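Iron(III) ABC transporter, periplasmic iron-compound-binding protein (Vibrio cholerae, PDB 3TEF) probably binds iron(III) complexed with catecholate siderophores in the periplasm and hands it to an ABC transporter for uptake. Local coordinates at residues D34-K45 with K55-S66; A107-E115 with A174-D184. One frame throughout, in Å; residues are numbered along the deposited sequence.

In the fold
From the N terminus, helix 27-35 leads through a Schellman turn into the short outer strand 42-43 of the four-stranded parallel sheet. Interaction 1 then folds 55-66 back against 34-45, closing a nine-residue connection without strand or regular alpha helix. The chain completes this sheet with strands 82-85 and 102-104 before interaction 2 opens at 107-115. That contact closes a far larger loop, containing most of helix 113-128, the long helix 131-154 and strands 158-165 and 168-172, and joins the start of helix 113-128 to helix 180-184 beside the mixed sheet. The two contacts follow in series, neither nested nor crossed, with centres about 28 Å apart on opposite sides of the chain's centre.

Interaction 1 of 2, residues D34-K45 with K55-S66; sequences DSFGIEPVAVSK and KYKSDKYPSAGS
Tyr56 and Tyr61 lay their rings against residues 34-43, and each meets a carboxylate at its hydroxyl end. Asp34 approaches the Tyr56 ring at its edge, with the carboxylate turned 82° to the ring plane, and Tyr56 OH donates to Asp34 OD1 (2.6 Å) on the anti side of that oxygen. Lys55 CG sits over one face of this ring, while Pro40 CD comes obliquely to Tyr56 CE1 at 3.5 Å. The Tyr61 ring is sandwiched: Tyr56 CD1 lies above the centre of one face, and Lys60 CG is offset toward the rim of the other. Pro40 O and Glu39 OE2 stand at its edge. The extended Glu39 chain carries OE2 to a very short 2.5 Å bond from Tyr61 OH. Lys55 and Lys60 bring their amines near Glu39 OE2 without forming salt bridges, which probably favours the charged carboxylate.

Farther along, Val43 CG2 packs on Tyr61 CB, and Lys45 reaches over the turn. A bend at chi2 (-74°) takes its amine back to the carbonyls of 55-61, where Lys45 NZ donates to Tyr61 O (2.7 Å), in the carbonyl plane, and to Tyr56 O (3.0 Å). A weak bond goes to Lys57 O, and a water links the same amine to Asp59 OD1. One ammonium group thus ties together several carbonyls of the turn.

The backbones join through Val43 N to Pro62 O (3.1 Å), Ala64 N to Val43 O (2.8 Å) and Lys45 N to Gly65 O (2.9 Å). With Ala42 and Ser44 bonded to Val24 of strand 22-25, this single parallel bridge between Val43 and Ser63 adds a short extra segment to the edge of the parallel sheet in the N-terminal part of this periplasmic binding protein fold.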
# COMPACT_ATOMS: atom_id res chain seq x y z
N ASP A 34 0.47 -14.18 2.76
CA ASP A 34 -0.50 -14.93 3.54
C ASP A 34 -1.79 -15.19 2.76
O ASP A 34 -2.34 -16.29 2.81
CB ASP A 34 -0.78 -14.22 4.86
CG ASP A 34 -1.82 -14.94 5.68
OD1 ASP A 34 -1.46 -15.93 6.35
OD2 ASP A 34 -2.99 -14.52 5.64
N SER A 35 -2.28 -14.18 2.04
CA SER A 35 -3.53 -14.29 1.29
C SER A 35 -3.51 -15.42 0.26
O SER A 35 -4.53 -16.07 0.01
CB SER A 35 -3.87 -12.97 0.59
OG SER A 35 -4.13 -11.95 1.54
N PHE A 36 -2.34 -15.64 -0.33
CA PHE A 36 -2.17 -16.68 -1.34
C PHE A 36 -1.78 -18.03 -0.72
O PHE A 36 -1.47 -18.99 -1.43
CB PHE A 36 -1.20 -16.24 -2.45
CG PHE A 36 -1.80 -15.26 -3.43
CD1 PHE A 36 -2.96 -15.59 -4.12
CD2 PHE A 36 -1.21 -14.03 -3.66
CE1 PHE A 36 -3.52 -14.69 -5.02
CE2 PHE A 36 -1.77 -13.13 -4.54
CZ PHE A 36 -2.92 -13.46 -5.23
N GLY A 37 -1.80 -18.09 0.60
CA GLY A 37 -1.70 -19.36 1.30
C GLY A 37 -0.30 -19.80 1.70
O GLY A 37 -0.09 -20.96 2.04
N ILE A 38 0.65 -18.88 1.65
CA ILE A 38 2.03 -19.19 2.02
C ILE A 38 2.30 -18.77 3.47
O ILE A 38 1.88 -17.70 3.88
CB ILE A 38 3.02 -18.44 1.10
CG1 ILE A 38 2.77 -18.78 -0.38
CG2 ILE A 38 4.46 -18.70 1.54
CD1 ILE A 38 2.85 -20.26 -0.71
N GLU A 39 3.00 -19.61 4.23
CA GLU A 39 3.29 -19.27 5.63
C GLU A 39 4.78 -19.04 5.84
O GLU A 39 5.57 -19.96 5.70
CB GLU A 39 2.80 -20.36 6.59
CG GLU A 39 2.93 -19.95 8.05
CD GLU A 39 2.53 -21.05 9.01
OE1 GLU A 39 2.16 -22.14 8.55
OE2 GLU A 39 2.60 -20.81 10.24
N PRO A 40 5.16 -17.81 6.20
CA PRO A 40 6.57 -17.44 6.36
C PRO A 40 7.15 -18.01 7.65
O PRO A 40 6.38 -18.40 8.54
CB PRO A 40 6.53 -15.92 6.46
CG PRO A 40 5.18 -15.65 7.09
CD PRO A 40 4.25 -16.68 6.48
N VAL A 41 8.47 -18.05 7.73
CA VAL A 41 9.16 -18.53 8.92
C VAL A 41 9.58 -17.40 9.86
O VAL A 41 9.88 -17.66 11.03
CB VAL A 41 10.39 -19.40 8.57
CG1 VAL A 41 9.98 -20.63 7.78
CG2 VAL A 41 11.45 -18.58 7.82
N ALA A 42 9.60 -16.17 9.36
CA ALA A 42 9.96 -15.00 10.16
C ALA A 42 9.39 -13.76 9.49
O ALA A 42 9.23 -13.72 8.26
CB ALA A 42 11.47 -14.89 10.30
N VAL A 43 9.03 -12.77 10.30
CA VAL A 43 8.34 -11.58 9.80
C VAL A 43 8.78 -10.33 10.53
O VAL A 43 9.18 -10.38 11.69
CB VAL A 43 6.81 -11.71 9.93
CG1 VAL A 43 6.31 -12.89 9.13
CG2 VAL A 43 6.41 -11.83 11.41
N SER A 44 8.68 -9.19 9.86
CA SER A 44 8.88 -7.94 10.56
C SER A 44 7.77 -7.78 11.59
O SER A 44 6.72 -8.44 11.51
CB SER A 44 8.92 -6.75 9.59
OG SER A 44 7.81 -6.80 8.71
N LYS A 45 8.03 -6.92 12.57
CA LYS A 45 7.08 -6.64 13.62
C LYS A 45 6.80 -5.15 13.59
O LYS A 45 7.72 -4.34 13.42
CB LYS A 45 7.68 -7.04 14.97
CG LYS A 45 8.14 -8.49 15.03
CD LYS A 45 6.97 -9.47 15.14
CE LYS A 45 7.47 -10.91 15.09
NZ LYS A 45 6.39 -11.88 15.52
N LYS A 55 -1.96 -13.12 13.65
CA LYS A 55 -1.19 -14.26 14.13
C LYS A 55 0.31 -14.02 14.01
O LYS A 55 1.10 -14.56 14.79
CB LYS A 55 -1.58 -15.56 13.42
CG LYS A 55 -1.00 -15.76 12.02
CD LYS A 55 -1.30 -17.18 11.55
CE LYS A 55 -0.68 -17.49 10.21
NZ LYS A 55 -1.02 -18.87 9.72
N TYR A 56 0.70 -13.19 13.04
CA TYR A 56 2.11 -12.91 12.82
C TYR A 56 2.69 -11.96 13.86
O TYR A 56 3.89 -11.69 13.85
CB TYR A 56 2.31 -12.37 11.39
CG TYR A 56 1.91 -13.38 10.35
CD1 TYR A 56 2.68 -14.51 10.12
CD2 TYR A 56 0.75 -13.21 9.59
CE1 TYR A 56 2.32 -15.45 9.18
CE2 TYR A 56 0.38 -14.15 8.62
CZ TYR A 56 1.17 -15.27 8.43
OH TYR A 56 0.83 -16.21 7.49
N LYS A 57 1.86 -11.47 14.77
CA LYS A 57 2.36 -10.59 15.81
C LYS A 57 3.05 -11.38 16.91
O LYS A 57 3.85 -10.82 17.66
CB LYS A 57 1.25 -9.78 16.46
CG LYS A 57 0.49 -8.81 15.58
CD LYS A 57 -0.76 -8.41 16.34
CE LYS A 57 -1.17 -6.98 16.11
NZ LYS A 57 -2.49 -6.74 16.75
N SER A 58 2.75 -12.67 17.02
CA SER A 58 3.28 -13.46 18.14
C SER A 58 4.69 -14.00 17.92
O SER A 58 5.20 -14.01 16.80
CB SER A 58 2.33 -14.61 18.49
OG SER A 58 2.66 -15.77 17.75
N ASP A 59 5.29 -14.47 19.01
CA ASP A 59 6.63 -15.05 18.99
C ASP A 59 6.68 -16.40 18.29
O ASP A 59 7.74 -17.00 18.19
CB ASP A 59 7.15 -15.27 20.41
CG ASP A 59 7.43 -13.98 21.13
OD1 ASP A 59 7.69 -12.96 20.45
OD2 ASP A 59 7.40 -13.98 22.39
N LYS A 60 5.53 -16.91 17.84
CA LYS A 60 5.56 -18.09 16.99
C LYS A 60 6.41 -17.76 15.74
O LYS A 60 7.07 -18.62 15.17
CB LYS A 60 4.15 -18.51 16.57
CG LYS A 60 4.13 -19.76 15.73
CD LYS A 60 2.72 -20.20 15.39
CE LYS A 60 2.74 -21.33 14.38
NZ LYS A 60 1.36 -21.71 13.97
N TYR A 61 6.37 -16.50 15.34
CA TYR A 61 7.14 -16.03 14.19
C TYR A 61 8.25 -15.09 14.65
O TYR A 61 7.99 -13.98 15.11
CB TYR A 61 6.20 -15.33 13.21
CG TYR A 61 5.08 -16.22 12.75
CD1 TYR A 61 5.25 -17.07 11.67
CD2 TYR A 61 3.85 -16.26 13.43
CE1 TYR A 61 4.25 -17.90 11.24
CE2 TYR A 61 2.84 -17.09 13.00
CZ TYR A 61 3.05 -17.91 11.91
OH TYR A 61 2.05 -18.75 11.48
N PRO A 62 9.52 -15.54 14.54
CA PRO A 62 10.66 -14.72 14.97
C PRO A 62 10.69 -13.39 14.22
O PRO A 62 10.28 -13.35 13.06
CB PRO A 62 11.87 -15.57 14.59
CG PRO A 62 11.36 -16.97 14.60
CD PRO A 62 9.93 -16.88 14.10
N SER A 63 11.16 -12.34 14.88
CA SER A 63 11.19 -11.01 14.29
C SER A 63 12.31 -10.90 13.28
O SER A 63 13.46 -11.18 13.59
CB SER A 63 11.41 -9.95 15.36
OG SER A 63 11.53 -8.68 14.75
N ALA A 64 11.95 -10.46 12.08
CA ALA A 64 12.95 -10.20 11.05
C ALA A 64 13.32 -8.72 11.03
O ALA A 64 14.01 -8.25 10.11
CB ALA A 64 12.42 -10.63 9.70
N GLY A 65 12.86 -7.99 12.05
CA GLY A 65 13.15 -6.57 12.18
C GLY A 65 11.91 -5.71 12.09
O GLY A 65 10.80 -6.20 12.31
N SER A 66 12.09 -4.43 11.81
CA SER A 66 10.98 -3.50 11.67
C SER A 66 10.62 -3.37 10.20
O SER A 66 11.20 -4.06 9.38
CB SER A 66 11.34 -2.13 12.24
OG SER A 66 12.31 -1.48 11.42
O HOH W 1 -2.98 -17.38 7.78
O HOH W 2 7.93 -19.98 12.64
O HOH W 3 4.24 -9.16 12.50
O HOH W 4 6.81 -11.37 18.34

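Interaction 2 of 2, residues A107-E115 with A174-D184; sequences AEADQGYWE and ANSRFSSVYKD
Asp184 and Ser179 reach from 174-184 to the first turn of helix 113-128, and here the contact is tight and buried. Trp114 N donates to Asp184 OD2 at 2.7 Å, meeting the oxygen from above the carboxylate plane. The same carboxylate packs against the Trp114 side chain, with Asp184 CG 3.4 Å from Trp114 CB. Ser179 OG takes the preceding amide, Tyr113 N, at 3.0 Å through a rather bent bond (130° at the hydrogen). Gly112, the N-cap residue, has no side chain to serve these amides, so a serine and an aspartate distant in sequence do so; the helix start would be expected to stabilise the negative charge of Asp184. Beside these bonds Tyr113 CB lies 3.6 Å from Ser180 CB. With CG anti to the backbone N (chi1 177°), the Tyr113 ring runs on from there to helix 267-279, where its hydroxyl bonds Thr270, whereas Trp114 NE1 bonds Asp142 of helix 131-154. Ala109 CB presses on the backbone of 175-176, 3.3 Å from Ser176 O.

In the two-lobed fold of siderophore- and vitamin B12-binding proteins, a long helix typically spans the lobes, a role that 131-154 probably fills here. This contact adds a direct tie between the chain leaving the N-terminal parallel sheet and helix 180-184, beside the mixed sheet that follows.

The solvent side is looser: Lys183, extended beyond CG, passes alongside Gly112 and ends at the turn of 109-110. Its NZ donates to Ala109 O (3.0 Å) and, from above the carbonyl plane, to Asp110 O (2.9 Å). The exposed Asn175 accepts a third bond at OD1 from Lys183 NZ (2.8 Å), holding the amine from its own segment, while the exposed Asp110 side chain turns back to its own loop in a weak bond with Gln111 N.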
# COMPACT_ATOMS: atom_id res chain seq x y z
N ALA A 107 4.46 -1.15 -5.15
CA ALA A 107 3.77 -0.44 -6.23
C ALA A 107 4.70 0.58 -6.87
O ALA A 107 5.63 1.04 -6.23
CB ALA A 107 2.57 0.27 -5.68
N GLU A 108 4.43 0.94 -8.13
CA GLU A 108 5.20 1.97 -8.83
C GLU A 108 4.29 3.11 -9.28
O GLU A 108 3.31 2.89 -9.98
CB GLU A 108 5.93 1.38 -10.03
CG GLU A 108 6.89 0.26 -9.69
CD GLU A 108 7.97 0.71 -8.74
OE1 GLU A 108 8.38 1.89 -8.83
OE2 GLU A 108 8.39 -0.10 -7.89
N ALA A 109 4.62 4.33 -8.87
CA ALA A 109 3.79 5.50 -9.20
C ALA A 109 3.75 5.79 -10.69
O ALA A 109 2.70 6.14 -11.23
CB ALA A 109 4.27 6.73 -8.42
N ASP A 110 4.88 5.64 -11.37
CA ASP A 110 4.91 5.94 -12.80
C ASP A 110 3.98 5.05 -13.64
O ASP A 110 3.15 5.56 -14.41
CB ASP A 110 6.34 6.02 -13.36
CG ASP A 110 7.02 4.66 -13.50
OD1 ASP A 110 6.73 3.73 -12.72
OD2 ASP A 110 7.89 4.53 -14.40
N GLN A 111 4.07 3.74 -13.49
CA GLN A 111 3.18 2.86 -14.25
C GLN A 111 1.78 2.78 -13.64
O GLN A 111 0.81 2.40 -14.31
CB GLN A 111 3.78 1.46 -14.44
CG GLN A 111 4.31 0.83 -13.18
CD GLN A 111 5.02 -0.49 -13.46
OE1 GLN A 111 6.16 -0.69 -13.04
NE2 GLN A 111 4.34 -1.39 -14.17
N GLY A 112 1.67 3.17 -12.37
CA GLY A 112 0.38 3.21 -11.70
C GLY A 112 0.21 2.07 -10.72
O GLY A 112 0.71 0.96 -10.94
N TYR A 113 -0.52 2.34 -9.65
CA TYR A 113 -0.71 1.35 -8.59
C TYR A 113 -1.21 -0.02 -9.08
O TYR A 113 -0.61 -1.05 -8.78
CB TYR A 113 -1.67 1.87 -7.51
CG TYR A 113 -1.93 0.84 -6.44
CD1 TYR A 113 -1.03 0.67 -5.38
CD2 TYR A 113 -3.05 0.02 -6.50
CE1 TYR A 113 -1.25 -0.29 -4.41
CE2 TYR A 113 -3.29 -0.95 -5.52
CZ TYR A 113 -2.38 -1.09 -4.48
OH TYR A 113 -2.56 -2.03 -3.52
N TRP A 114 -2.31 -0.04 -9.83
CA TRP A 114 -2.91 -1.33 -10.18
C TRP A 114 -2.10 -2.14 -11.20
O TRP A 114 -1.91 -3.34 -11.03
CB TRP A 114 -4.39 -1.18 -10.58
CG TRP A 114 -5.09 -2.47 -10.95
CD1 TRP A 114 -5.85 -2.69 -12.07
CD2 TRP A 114 -5.07 -3.72 -10.23
NE1 TRP A 114 -6.30 -3.99 -12.09
CE2 TRP A 114 -5.84 -4.64 -10.97
CE3 TRP A 114 -4.48 -4.14 -9.03
CZ2 TRP A 114 -6.05 -5.96 -10.55
CZ3 TRP A 114 -4.67 -5.46 -8.62
CH2 TRP A 114 -5.45 -6.35 -9.38
N GLU A 115 -1.60 -1.48 -12.25
CA GLU A 115 -0.77 -2.19 -13.21
C GLU A 115 0.46 -2.78 -12.52
O GLU A 115 0.82 -3.93 -12.76
CB GLU A 115 -0.35 -1.28 -14.38
CG GLU A 115 -1.51 -0.69 -15.16
CD GLU A 115 -2.19 -1.69 -16.08
OE1 GLU A 115 -1.92 -2.90 -15.94
OE2 GLU A 115 -2.99 -1.26 -16.94
N ALA A 174 -1.27 12.38 -8.90
CA ALA A 174 -1.32 11.18 -9.73
C ALA A 174 0.00 10.42 -9.81
O ALA A 174 0.01 9.20 -10.03
CB ALA A 174 -1.80 11.54 -11.14
N ASN A 175 1.11 11.12 -9.65
CA ASN A 175 2.42 10.50 -9.76
C ASN A 175 3.07 10.27 -8.41
O ASN A 175 4.26 10.50 -8.21
CB ASN A 175 3.31 11.32 -10.69
CG ASN A 175 2.76 11.38 -12.11
OD1 ASN A 175 2.39 10.35 -12.68
ND2 ASN A 175 2.67 12.58 -12.67
N SER A 176 2.25 9.80 -7.47
CA SER A 176 2.66 9.61 -6.10
C SER A 176 2.32 8.19 -5.66
O SER A 176 1.77 7.40 -6.44
CB SER A 176 1.90 10.59 -5.20
OG SER A 176 0.56 10.16 -5.03
N ARG A 177 2.62 7.89 -4.41
CA ARG A 177 2.27 6.60 -3.85
C ARG A 177 0.76 6.38 -3.90
O ARG A 177 0.31 5.25 -3.79
CB ARG A 177 2.76 6.51 -2.40
CG ARG A 177 2.17 7.57 -1.48
CD ARG A 177 2.95 7.63 -0.17
NE ARG A 177 2.87 6.36 0.56
CZ ARG A 177 3.79 5.94 1.42
NH1 ARG A 177 4.88 6.68 1.66
NH2 ARG A 177 3.63 4.78 2.04
N PHE A 178 -0.01 7.45 -4.05
CA PHE A 178 -1.48 7.32 -4.14
C PHE A 178 -1.97 7.45 -5.58
O PHE A 178 -3.08 7.90 -5.83
CB PHE A 178 -2.19 8.32 -3.22
CG PHE A 178 -1.80 8.18 -1.78
CD1 PHE A 178 -2.20 7.07 -1.05
CD2 PHE A 178 -1.02 9.15 -1.16
CE1 PHE A 178 -1.82 6.94 0.29
CE2 PHE A 178 -0.66 9.03 0.17
CZ PHE A 178 -1.06 7.92 0.90
N SER A 179 -1.12 7.04 -6.53
CA SER A 179 -1.47 7.09 -7.95
C SER A 179 -2.81 6.40 -8.26
O SER A 179 -3.52 6.81 -9.17
CB SER A 179 -0.35 6.49 -8.80
OG SER A 179 -0.23 5.09 -8.61
N SER A 180 -3.14 5.37 -7.48
CA SER A 180 -4.38 4.61 -7.69
C SER A 180 -5.61 5.50 -7.84
O SER A 180 -6.48 5.25 -8.68
CB SER A 180 -4.59 3.66 -6.52
OG SER A 180 -4.58 4.40 -5.32
N VAL A 181 -5.68 6.53 -7.00
CA VAL A 181 -6.82 7.44 -6.99
C VAL A 181 -7.10 8.01 -8.37
O VAL A 181 -8.26 8.12 -8.79
CB VAL A 181 -6.60 8.60 -6.00
CG1 VAL A 181 -7.74 9.61 -6.09
CG2 VAL A 181 -6.49 8.07 -4.56
N TYR A 182 -6.04 8.37 -9.08
CA TYR A 182 -6.16 9.10 -10.34
C TYR A 182 -6.01 8.20 -11.56
O TYR A 182 -6.78 8.30 -12.51
CB TYR A 182 -5.13 10.24 -10.35
CG TYR A 182 -5.32 11.13 -9.15
CD1 TYR A 182 -6.42 11.96 -9.06
CD2 TYR A 182 -4.44 11.08 -8.06
CE1 TYR A 182 -6.64 12.75 -7.96
CE2 TYR A 182 -4.66 11.87 -6.94
CZ TYR A 182 -5.76 12.70 -6.90
OH TYR A 182 -6.01 13.51 -5.81
N LYS A 183 -5.02 7.32 -11.52
CA LYS A 183 -4.69 6.49 -12.67
C LYS A 183 -5.57 5.24 -12.79
O LYS A 183 -5.81 4.74 -13.90
CB LYS A 183 -3.21 6.10 -12.66
CG LYS A 183 -2.26 7.28 -12.67
CD LYS A 183 -0.83 6.88 -13.02
CE LYS A 183 0.09 8.09 -12.98
NZ LYS A 183 1.47 7.76 -13.42
N ASP A 184 -6.04 4.73 -11.66
CA ASP A 184 -6.80 3.49 -11.65
C ASP A 184 -8.27 3.69 -11.33
O ASP A 184 -9.11 3.03 -11.92
CB ASP A 184 -6.20 2.49 -10.67
CG ASP A 184 -4.75 2.19 -10.97
OD1 ASP A 184 -4.42 2.00 -12.16
OD2 ASP A 184 -3.94 2.16 -10.03